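Local atomic coordinates of SA0254 protein (Staphylococcus aureus subsp. aureus, PDB entry 2OOI), a protein that is of unknown function but contains a UTRA domain, the effector-binding module of GntR-type transcription regulators of the HutC subfamily, and so probably senses a small molecule. Residues C127-Q132 and S144-F149; D60-C64 and H150-A154; I74-L78 and Y90-M95. All blocks are in the same frame, centred on the assembly; numbering follows the deposited sequence.

Contact 1. Residues C127-Q132 and S144-F149; sequences CLRYHQ and SSDIVF
Phe149 turns the edge of its ring toward the face of Tyr130. The ring centroids lie 5.5 Å apart and the planes meet at 84°, so the pair is a T-shaped stack. Phe149 CE1 does the touching, 3.6 Å from Tyr130 CB. Tyr130 and Ile147 form a hydrogen-bonded antiparallel pair: Tyr130 N donates to Ile147 O at 2.9 Å, and Ile147 N returns a bond to Tyr130 O. Their side chains run side by side, while Ile147 CG2 rests over one face of the Phe149 ring. The other surface of the hairpin is more polar. His131 holds CG trans to its backbone N (chi1 -176°), with ND1 turned toward 144-149, where it donates to Asp146 OD1 at 2.6 Å. The acceptor lies close to the imidazole plane, but the donor approaches from above the carboxylate plane, 47° out of it. Ser145 O lies over one face of the same imidazole, toward the rim; hydrogen bonds at both ring nitrogens, to Asp146 and to Glu40, fix how the ring is turned. Glu40 also binds Ser144 OG, linking the pair to helix 35-41. Farther along, Arg129 bends at chi3 and passes NH2 within 3.3 Å of Val148 CG2; that same nitrogen is salt-bridged to Glu115. The segments belong to the hairpin of strands 126-136 and 141-150, inside the six-stranded antiparallel sheet. Strand 99-110 flanks 127-132, strand 61-71 flanks 144-149, and Phe11 of helix 11-14 packs on Ile147 and Phe149.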
loop_
_atom_site.group_PDB
_atom_site.type_symbol
_atom_site.label_atom_id
_atom_site.label_comp_id
_atom_site.label_asym_id
_atom_site.label_seq_id
_atom_site.Cartn_x
_atom_site.Cartn_y
_atom_site.Cartn_z
ATOM N N CYS B 127 -9.138 -5.129 -7.518
ATOM C CA CYS B 127 -8.190 -5.891 -6.682
ATOM C C CYS B 127 -6.964 -5.031 -6.395
ATOM O O CYS B 127 -6.847 -3.937 -6.941
ATOM C CB CYS B 127 -7.761 -7.178 -7.392
ATOM S SG CYS B 127 -7.073 -6.887 -9.067
ATOM N N LEU B 128 -6.078 -5.526 -5.530
ATOM C CA LEU B 128 -4.719 -5.008 -5.381
ATOM C C LEU B 128 -3.781 -6.042 -5.962
ATOM O O LEU B 128 -3.829 -7.211 -5.562
ATOM C CB LEU B 128 -4.360 -4.790 -3.898
ATOM C CG LEU B 128 -3.122 -3.921 -3.602
ATOM C CD1 LEU B 128 -3.380 -2.495 -4.051
ATOM C CD2 LEU B 128 -2.733 -3.918 -2.130
ATOM N N ARG B 129 -2.950 -5.632 -6.910
ATOM C CA ARG B 129 -1.864 -6.475 -7.436
ATOM C C ARG B 129 -0.597 -6.005 -6.725
ATOM O O ARG B 129 -0.198 -4.847 -6.845
ATOM C CB ARG B 129 -1.704 -6.383 -8.958
ATOM C CG ARG B 129 -2.963 -6.064 -9.712
ATOM C CD ARG B 129 -2.954 -6.480 -11.175
ATOM N NE ARG B 129 -3.304 -7.893 -11.193
ATOM C CZ ARG B 129 -4.405 -8.450 -11.704
ATOM N NH1 ARG B 129 -5.340 -7.792 -12.376
ATOM N NH2 ARG B 129 -4.549 -9.730 -11.551
ATOM N N TYR B 130 0.009 -6.911 -5.975
ATOM C CA TYR B 130 1.094 -6.620 -5.057
ATOM C C TYR B 130 2.250 -7.546 -5.425
ATOM O O TYR B 130 2.035 -8.717 -5.705
ATOM C CB TYR B 130 0.548 -6.914 -3.676
ATOM C CG TYR B 130 1.438 -6.810 -2.469
ATOM C CD1 TYR B 130 1.305 -5.748 -1.568
ATOM C CD2 TYR B 130 2.337 -7.836 -2.154
ATOM C CE1 TYR B 130 2.075 -5.685 -0.408
ATOM C CE2 TYR B 130 3.108 -7.790 -0.988
ATOM C CZ TYR B 130 2.971 -6.715 -0.128
ATOM O OH TYR B 130 3.739 -6.686 1.026
ATOM N N HIS B 131 3.461 -7.008 -5.511
ATOM C CA HIS B 131 4.636 -7.806 -5.881
ATOM C C HIS B 131 5.680 -7.626 -4.823
ATOM O O HIS B 131 5.913 -6.518 -4.389
ATOM C CB HIS B 131 5.243 -7.414 -7.237
ATOM C CG HIS B 131 6.378 -8.305 -7.645
ATOM N ND1 HIS B 131 6.205 -9.404 -8.461
ATOM C CD2 HIS B 131 7.682 -8.317 -7.273
ATOM C CE1 HIS B 131 7.361 -10.025 -8.612
ATOM N NE2 HIS B 131 8.270 -9.392 -7.893
ATOM N N GLN B 132 6.321 -8.708 -4.413
ATOM C CA GLN B 132 7.364 -8.583 -3.418
ATOM C C GLN B 132 8.591 -9.399 -3.819
ATOM O O GLN B 132 8.455 -10.549 -4.202
ATOM C CB GLN B 132 6.826 -9.000 -2.051
ATOM C CG GLN B 132 7.749 -8.613 -0.892
ATOM C CD GLN B 132 7.081 -8.624 0.487
ATOM O OE1 GLN B 132 7.750 -8.395 1.499
ATOM N NE2 GLN B 132 5.772 -8.880 0.531
ATOM N N SER B 144 10.359 -14.363 -5.677
ATOM C CA SER B 144 9.578 -13.400 -6.458
ATOM C C SER B 144 8.100 -13.713 -6.311
ATOM O O SER B 144 7.642 -14.724 -6.811
ATOM C CB SER B 144 9.953 -13.517 -7.941
ATOM O OG SER B 144 9.247 -12.593 -8.762
ATOM N N SER B 145 7.346 -12.837 -5.665
ATOM C CA SER B 145 5.924 -13.108 -5.385
ATOM C C SER B 145 4.945 -12.053 -5.918
ATOM O O SER B 145 5.117 -10.835 -5.721
ATOM C CB SER B 145 5.703 -13.279 -3.875
ATOM O OG SER B 145 6.135 -14.576 -3.456
ATOM N N ASP B 146 3.925 -12.546 -6.611
ATOM C CA ASP B 146 2.785 -11.740 -6.987
ATOM C C ASP B 146 1.588 -12.192 -6.217
ATOM O O ASP B 146 1.299 -13.392 -6.155
ATOM C CB ASP B 146 2.507 -11.866 -8.459
ATOM C CG ASP B 146 3.467 -11.121 -9.236
ATOM O OD1 ASP B 146 3.663 -9.934 -8.926
ATOM O OD2 ASP B 146 4.067 -11.704 -10.126
ATOM N N ILE B 147 0.898 -11.231 -5.628
ATOM C CA ILE B 147 -0.308 -11.498 -4.883
ATOM C C ILE B 147 -1.439 -10.702 -5.493
ATOM O O ILE B 147 -1.261 -9.527 -5.805
ATOM C CB ILE B 147 -0.115 -11.103 -3.448
ATOM C CG1 ILE B 147 1.135 -11.805 -2.905
ATOM C CG2 ILE B 147 -1.356 -11.422 -2.631
ATOM C CD1 ILE B 147 1.330 -11.670 -1.402
ATOM N N VAL B 148 -2.594 -11.333 -5.705
ATOM C CA VAL B 148 -3.794 -10.539 -6.022
ATOM C C VAL B 148 -4.785 -10.642 -4.860
ATOM O O VAL B 148 -5.213 -11.719 -4.483
ATOM C CB VAL B 148 -4.332 -10.770 -7.486
ATOM C CG1 VAL B 148 -5.582 -10.023 -7.699
ATOM C CG2 VAL B 148 -3.333 -10.481 -8.535
ATOM N N PHE B 149 -5.067 -9.489 -4.255
ATOM C CA PHE B 149 -5.890 -9.401 -3.058
ATOM C C PHE B 149 -7.377 -9.242 -3.354
ATOM O O PHE B 149 -7.790 -8.565 -4.300
ATOM C CB PHE B 149 -5.449 -8.219 -2.203
ATOM C CG PHE B 149 -4.154 -8.439 -1.461
ATOM C CD1 PHE B 149 -2.961 -7.977 -1.968
ATOM C CD2 PHE B 149 -4.143 -9.101 -0.240
ATOM C CE1 PHE B 149 -1.768 -8.182 -1.275
ATOM C CE2 PHE B 149 -2.966 -9.301 0.450
ATOM C CZ PHE B 149 -1.777 -8.831 -0.067
#

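Contact 2. Residues D60-C64 and H150-A154; sequences DDVLC and HYRHA
The His153 ring is sandwiched: Asp61 CB lies over one face, 3.9 Å from the ring centroid, a CH-pi contact, while His150 NE2 sits over the centre of the opposite face, and His153 ND1 lies over the centre of the His150 ring. The Asp61 carboxylate is stacked at 23° to the imidazole plane and could favour a protonated ring, though its oxygens make no direct contact with the ring nitrogens. At the ring edge, His153 ND1 donates to Val62 O at 2.7 Å; the acceptor is close to the ring plane, whereas the donor is tilted 29° from the carbonyl plane. This edge bond sets the turn of the imidazole, and the two face contacts pack against it. His150 sets its CG opposite its backbone N (chi1 -173°), bringing ND1 to 3.5 Å from Val62 CG1. Its backbone N donates to Leu63 O at 2.8 Å, tying the two segments by their backbones. Leu63 CD1 meets Ala154 CB at 4.0 Å. Leu63 and Cys64 both face Arg56 in a classic beta bulge against strand 49-58. The contact lies where the start of strand 61-71 meets the loop between strands 141-150 and 156-160, with Ile3 of strand 3-4 packed on Leu63 and Ala154.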
loop_
_atom_site.group_PDB
_atom_site.type_symbol
_atom_site.label_atom_id
_atom_site.label_comp_id
_atom_site.label_asym_id
_atom_site.label_seq_id
_atom_site.Cartn_x
_atom_site.Cartn_y
_atom_site.Cartn_z
ATOM N N ASP B 60 -11.342 -18.340 7.220
ATOM C CA ASP B 60 -12.296 -18.846 6.217
ATOM C C ASP B 60 -12.762 -17.784 5.204
ATOM O O ASP B 60 -13.475 -18.137 4.247
ATOM C CB ASP B 60 -13.512 -19.480 6.891
ATOM C CG ASP B 60 -13.120 -20.502 7.936
ATOM O OD1 ASP B 60 -12.445 -21.489 7.559
ATOM O OD2 ASP B 60 -13.488 -20.320 9.124
ATOM N N ASP B 61 -12.372 -16.518 5.399
ATOM C CA ASP B 61 -12.516 -15.526 4.346
ATOM C C ASP B 61 -11.322 -15.547 3.387
ATOM O O ASP B 61 -10.178 -15.412 3.822
ATOM C CB ASP B 61 -12.660 -14.123 4.944
ATOM C CG ASP B 61 -13.971 -13.935 5.667
ATOM O OD1 ASP B 61 -14.770 -14.894 5.735
ATOM O OD2 ASP B 61 -14.192 -12.816 6.154
ATOM N N VAL B 62 -11.590 -15.692 2.087
ATOM C CA VAL B 62 -10.520 -15.689 1.086
ATOM C C VAL B 62 -9.823 -14.311 1.020
ATOM O O VAL B 62 -10.480 -13.288 0.876
ATOM C CB VAL B 62 -11.032 -16.131 -0.310
ATOM C CG1 VAL B 62 -11.903 -15.052 -0.952
ATOM C CG2 VAL B 62 -9.872 -16.504 -1.192
ATOM N N LEU B 63 -8.496 -14.301 1.151
ATOM C CA LEU B 63 -7.743 -13.067 1.240
ATOM C C LEU B 63 -7.087 -12.733 -0.087
ATOM O O LEU B 63 -7.189 -11.603 -0.571
ATOM C CB LEU B 63 -6.690 -13.179 2.339
ATOM C CG LEU B 63 -5.815 -11.935 2.572
ATOM C CD1 LEU B 63 -6.650 -10.752 3.122
ATOM C CD2 LEU B 63 -4.594 -12.287 3.471
ATOM N N CYS B 64 -6.416 -13.712 -0.681
ATOM C CA CYS B 64 -5.642 -13.470 -1.900
ATOM C C CYS B 64 -5.184 -14.735 -2.599
ATOM O O CYS B 64 -5.133 -15.809 -1.987
ATOM C CB CYS B 64 -4.388 -12.701 -1.551
ATOM S SG CYS B 64 -3.470 -13.569 -0.280
ATOM N N HIS B 150 -8.172 -9.896 -2.516
ATOM C CA HIS B 150 -9.618 -9.683 -2.445
ATOM C C HIS B 150 -9.868 -8.264 -1.943
ATOM O O HIS B 150 -9.408 -7.913 -0.869
ATOM C CB HIS B 150 -10.215 -10.699 -1.466
ATOM C CG HIS B 150 -11.706 -10.697 -1.439
ATOM N ND1 HIS B 150 -12.460 -11.739 -1.939
ATOM C CD2 HIS B 150 -12.586 -9.764 -1.003
ATOM C CE1 HIS B 150 -13.742 -11.450 -1.795
ATOM N NE2 HIS B 150 -13.845 -10.253 -1.237
ATOM N N TYR B 151 -10.593 -7.446 -2.692
ATOM C CA TYR B 151 -10.645 -6.030 -2.360
ATOM C C TYR B 151 -11.436 -5.659 -1.109
ATOM O O TYR B 151 -11.169 -4.611 -0.520
ATOM C CB TYR B 151 -11.094 -5.194 -3.544
ATOM C CG TYR B 151 -12.570 -5.102 -3.737
ATOM C CD1 TYR B 151 -13.257 -3.963 -3.365
ATOM C CD2 TYR B 151 -13.285 -6.144 -4.317
ATOM C CE1 TYR B 151 -14.614 -3.875 -3.538
ATOM C CE2 TYR B 151 -14.630 -6.052 -4.508
ATOM C CZ TYR B 151 -15.291 -4.915 -4.113
ATOM O OH TYR B 151 -16.639 -4.802 -4.293
ATOM N N ARG B 152 -12.408 -6.481 -0.727
ATOM C CA ARG B 152 -13.185 -6.255 0.500
ATOM C C ARG B 152 -12.487 -6.807 1.738
ATOM O O ARG B 152 -12.487 -6.172 2.780
ATOM C CB ARG B 152 -14.586 -6.867 0.410
ATOM C CG ARG B 152 -15.515 -6.204 -0.594
ATOM C CD ARG B 152 -16.925 -6.887 -0.657
ATOM N NE ARG B 152 -17.763 -6.216 -1.660
ATOM C CZ ARG B 152 -19.009 -6.565 -2.043
ATOM N NH1 ARG B 152 -19.694 -7.574 -1.462
ATOM N NH2 ARG B 152 -19.606 -5.862 -3.014
ATOM N N HIS B 153 -11.876 -7.972 1.618
ATOM C CA HIS B 153 -11.359 -8.669 2.767
ATOM C C HIS B 153 -9.982 -8.157 3.161
ATOM O O HIS B 153 -9.549 -8.433 4.269
ATOM C CB HIS B 153 -11.273 -10.176 2.501
ATOM C CG HIS B 153 -12.603 -10.858 2.365
ATOM N ND1 HIS B 153 -12.736 -12.150 1.905
ATOM C CD2 HIS B 153 -13.862 -10.405 2.574
ATOM C CE1 HIS B 153 -14.017 -12.471 1.858
ATOM N NE2 HIS B 153 -14.721 -11.430 2.259
ATOM N N ALA B 154 -9.294 -7.429 2.277
ATOM C CA ALA B 154 -7.920 -6.959 2.536
ATOM C C ALA B 154 -7.924 -5.467 2.841
ATOM O O ALA B 154 -8.377 -4.658 2.031
ATOM C CB ALA B 154 -7.010 -7.241 1.341
#

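Contact 3. Residues I74-L78 and Y90-M95; sequences IVKYL and YLESNM
Two short helices of the UTRA domain meet here: Val75, the last residue of helix 72-75, packs CG2 on Leu91 CD2 at 3.7 Å, and Met95 reaches Val75 O. Lys76 leaves the helical conformation with positive phi (80°), and the chain turns away from the helix path there. Met95 is bent at both chi2 and chi3, folding its thioether back over this turn: CG lies 3.4 Å from Val75 O, and SD lies 3.8 Å from Lys76 CB. Lys76, by contrast, is extended beyond CG and slides past Met95 in the opposite direction, so that Lys76 CB and CD pass alongside the Met95 sulfur. Helix 87-94 contains a wider pi-type turn at 90-94, where Tyr90 O accepts from both Asn94 N and Met95 N. Around the contact, Phe142 of strand 141-150 touches Val75 and Leu91, and Tyr70 of strand 61-71 touches Val75 and Leu78, which places the helices against the sheet. Tyr90 carries its CG opposite the backbone N (chi1 168°), directing the ring toward 74-78, where Leu78 CD1 comes obliquely to 3.6 Å from Tyr90 CE1. The phenol meets the edge of the Tyr77 ring near its plane, with Tyr90 OH 3.5 Å from Tyr77 CD2. The same hydroxyl donates to Tyr77 O at 2.6 Å, approaching from above the carbonyl plane, 53° out of it.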
loop_
_atom_site.group_PDB
_atom_site.type_symbol
_atom_site.label_atom_id
_atom_site.label_comp_id
_atom_site.label_asym_id
_atom_site.label_seq_id
_atom_site.Cartn_x
_atom_site.Cartn_y
_atom_site.Cartn_z
ATOM N N ILE B 74 19.094 -21.320 -2.946
ATOM C CA ILE B 74 19.104 -20.574 -1.696
ATOM C C ILE B 74 18.147 -21.173 -0.669
ATOM O O ILE B 74 18.487 -21.363 0.483
ATOM C CB ILE B 74 18.751 -19.098 -1.954
ATOM C CG1 ILE B 74 19.894 -18.450 -2.747
ATOM C CG2 ILE B 74 18.478 -18.356 -0.638
ATOM C CD1 ILE B 74 19.561 -17.093 -3.271
ATOM N N VAL B 75 16.948 -21.487 -1.117
ATOM C CA VAL B 75 15.887 -22.018 -0.263
ATOM C C VAL B 75 16.142 -23.493 0.123
ATOM O O VAL B 75 15.585 -24.000 1.104
ATOM C CB VAL B 75 14.519 -21.816 -1.008
ATOM C CG1 VAL B 75 13.536 -22.887 -0.701
ATOM C CG2 VAL B 75 13.943 -20.414 -0.734
ATOM N N LYS B 76 16.972 -24.174 -0.685
ATOM C CA LYS B 76 17.502 -25.524 -0.421
ATOM C C LYS B 76 16.496 -26.600 -0.758
ATOM O O LYS B 76 16.837 -27.568 -1.456
ATOM C CB LYS B 76 17.945 -25.720 1.029
ATOM C CG LYS B 76 19.148 -24.910 1.464
ATOM C CD LYS B 76 19.515 -25.179 2.894
ATOM C CE LYS B 76 20.703 -24.356 3.318
ATOM N NZ LYS B 76 21.056 -24.619 4.744
ATOM N N TYR B 77 15.277 -26.457 -0.232
ATOM C CA TYR B 77 14.212 -27.439 -0.450
ATOM C C TYR B 77 12.806 -26.939 -0.064
ATOM O O TYR B 77 12.619 -26.296 0.947
ATOM C CB TYR B 77 14.501 -28.739 0.292
ATOM C CG TYR B 77 13.428 -29.792 0.095
ATOM C CD1 TYR B 77 13.512 -30.725 -0.925
ATOM C CD2 TYR B 77 12.322 -29.839 0.922
ATOM C CE1 TYR B 77 12.530 -31.687 -1.093
ATOM C CE2 TYR B 77 11.333 -30.786 0.753
ATOM C CZ TYR B 77 11.438 -31.704 -0.250
ATOM O OH TYR B 77 10.451 -32.642 -0.386
ATOM N N LEU B 78 11.833 -27.304 -0.890
ATOM C CA LEU B 78 10.450 -26.910 -0.743
ATOM C C LEU B 78 9.626 -28.034 -1.400
ATOM O O LEU B 78 10.040 -28.581 -2.419
ATOM C CB LEU B 78 10.235 -25.600 -1.492
ATOM C CG LEU B 78 9.665 -24.356 -0.850
ATOM C CD1 LEU B 78 10.305 -24.113 0.490
ATOM C CD2 LEU B 78 9.880 -23.175 -1.775
ATOM N N TYR B 90 9.282 -21.859 7.977
ATOM C CA TYR B 90 10.123 -22.956 7.510
ATOM C C TYR B 90 11.485 -22.413 7.108
ATOM O O TYR B 90 12.528 -22.910 7.551
ATOM C CB TYR B 90 9.457 -23.681 6.345
ATOM C CG TYR B 90 10.328 -24.664 5.581
ATOM C CD1 TYR B 90 10.945 -24.287 4.386
ATOM C CD2 TYR B 90 10.498 -25.988 6.014
ATOM C CE1 TYR B 90 11.715 -25.174 3.670
ATOM C CE2 TYR B 90 11.285 -26.898 5.280
ATOM C CZ TYR B 90 11.889 -26.473 4.110
ATOM O OH TYR B 90 12.669 -27.327 3.354
ATOM N N LEU B 91 11.468 -21.364 6.299
ATOM C CA LEU B 91 12.705 -20.789 5.825
ATOM C C LEU B 91 13.619 -20.372 6.981
ATOM O O LEU B 91 14.797 -20.670 6.959
ATOM C CB LEU B 91 12.423 -19.639 4.857
ATOM C CG LEU B 91 11.728 -19.902 3.507
ATOM C CD1 LEU B 91 11.397 -18.645 2.712
ATOM C CD2 LEU B 91 12.500 -20.869 2.681
ATOM N N GLU B 92 13.087 -19.714 8.002
ATOM C CA GLU B 92 13.923 -19.291 9.144
ATOM C C GLU B 92 14.153 -20.385 10.188
ATOM O O GLU B 92 15.267 -20.562 10.649
ATOM C CB GLU B 92 13.342 -18.062 9.835
ATOM C CG GLU B 92 13.392 -16.816 8.993
ATOM C CD GLU B 92 12.751 -15.605 9.691
ATOM O OE1 GLU B 92 12.236 -15.789 10.826
ATOM O OE2 GLU B 92 12.743 -14.482 9.100
ATOM N N SER B 93 13.108 -21.110 10.563
ATOM C CA SER B 93 13.230 -22.124 11.607
ATOM C C SER B 93 13.973 -23.358 11.140
ATOM O O SER B 93 14.847 -23.834 11.836
ATOM C CB SER B 93 11.857 -22.537 12.132
ATOM O OG SER B 93 11.067 -21.389 12.413
ATOM N N ASN B 94 13.621 -23.887 9.972
ATOM C CA ASN B 94 14.218 -25.134 9.496
ATOM C C ASN B 94 15.432 -24.894 8.634
ATOM O O ASN B 94 16.509 -25.373 8.937
ATOM C CB ASN B 94 13.214 -25.954 8.703
ATOM C CG ASN B 94 11.953 -26.217 9.468
ATOM O OD1 ASN B 94 11.344 -25.298 10.027
ATOM N ND2 ASN B 94 11.531 -27.482 9.486
ATOM N N MET B 95 15.252 -24.155 7.550
ATOM C CA MET B 95 16.348 -23.889 6.623
ATOM C C MET B 95 17.321 -22.841 7.170
ATOM O O MET B 95 18.337 -22.569 6.534
ATOM C CB MET B 95 15.828 -23.423 5.249
ATOM C CG MET B 95 15.072 -24.467 4.438
ATOM S SD MET B 95 15.851 -26.082 4.205
ATOM C CE MET B 95 15.249 -26.862 5.669
#

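How the contacts relate
After strands 20-30 and 49-58 the chain enters strand 61-71, whose start is the first half of contact 2. It then runs through helix 72-75 and closes contact 3, a short local loop, where helix 87-94 packs back on the end of helix 72-75. Strand 99-110 and helix 113-118 follow before contact 1 closes the hairpin 126-136/141-150. Contact 2 closes last, when 150-154 returns to 60-64, so its long loop contains both contacts 1 and 3, which stand in series. Cys64 of strand 61-71 and Ala154 of the loop after strand 141-150 both pack on Phe149, joining contacts 1 and 2. Contact 3 lies across the chain's centre from contact 2, about 27 Å between centres.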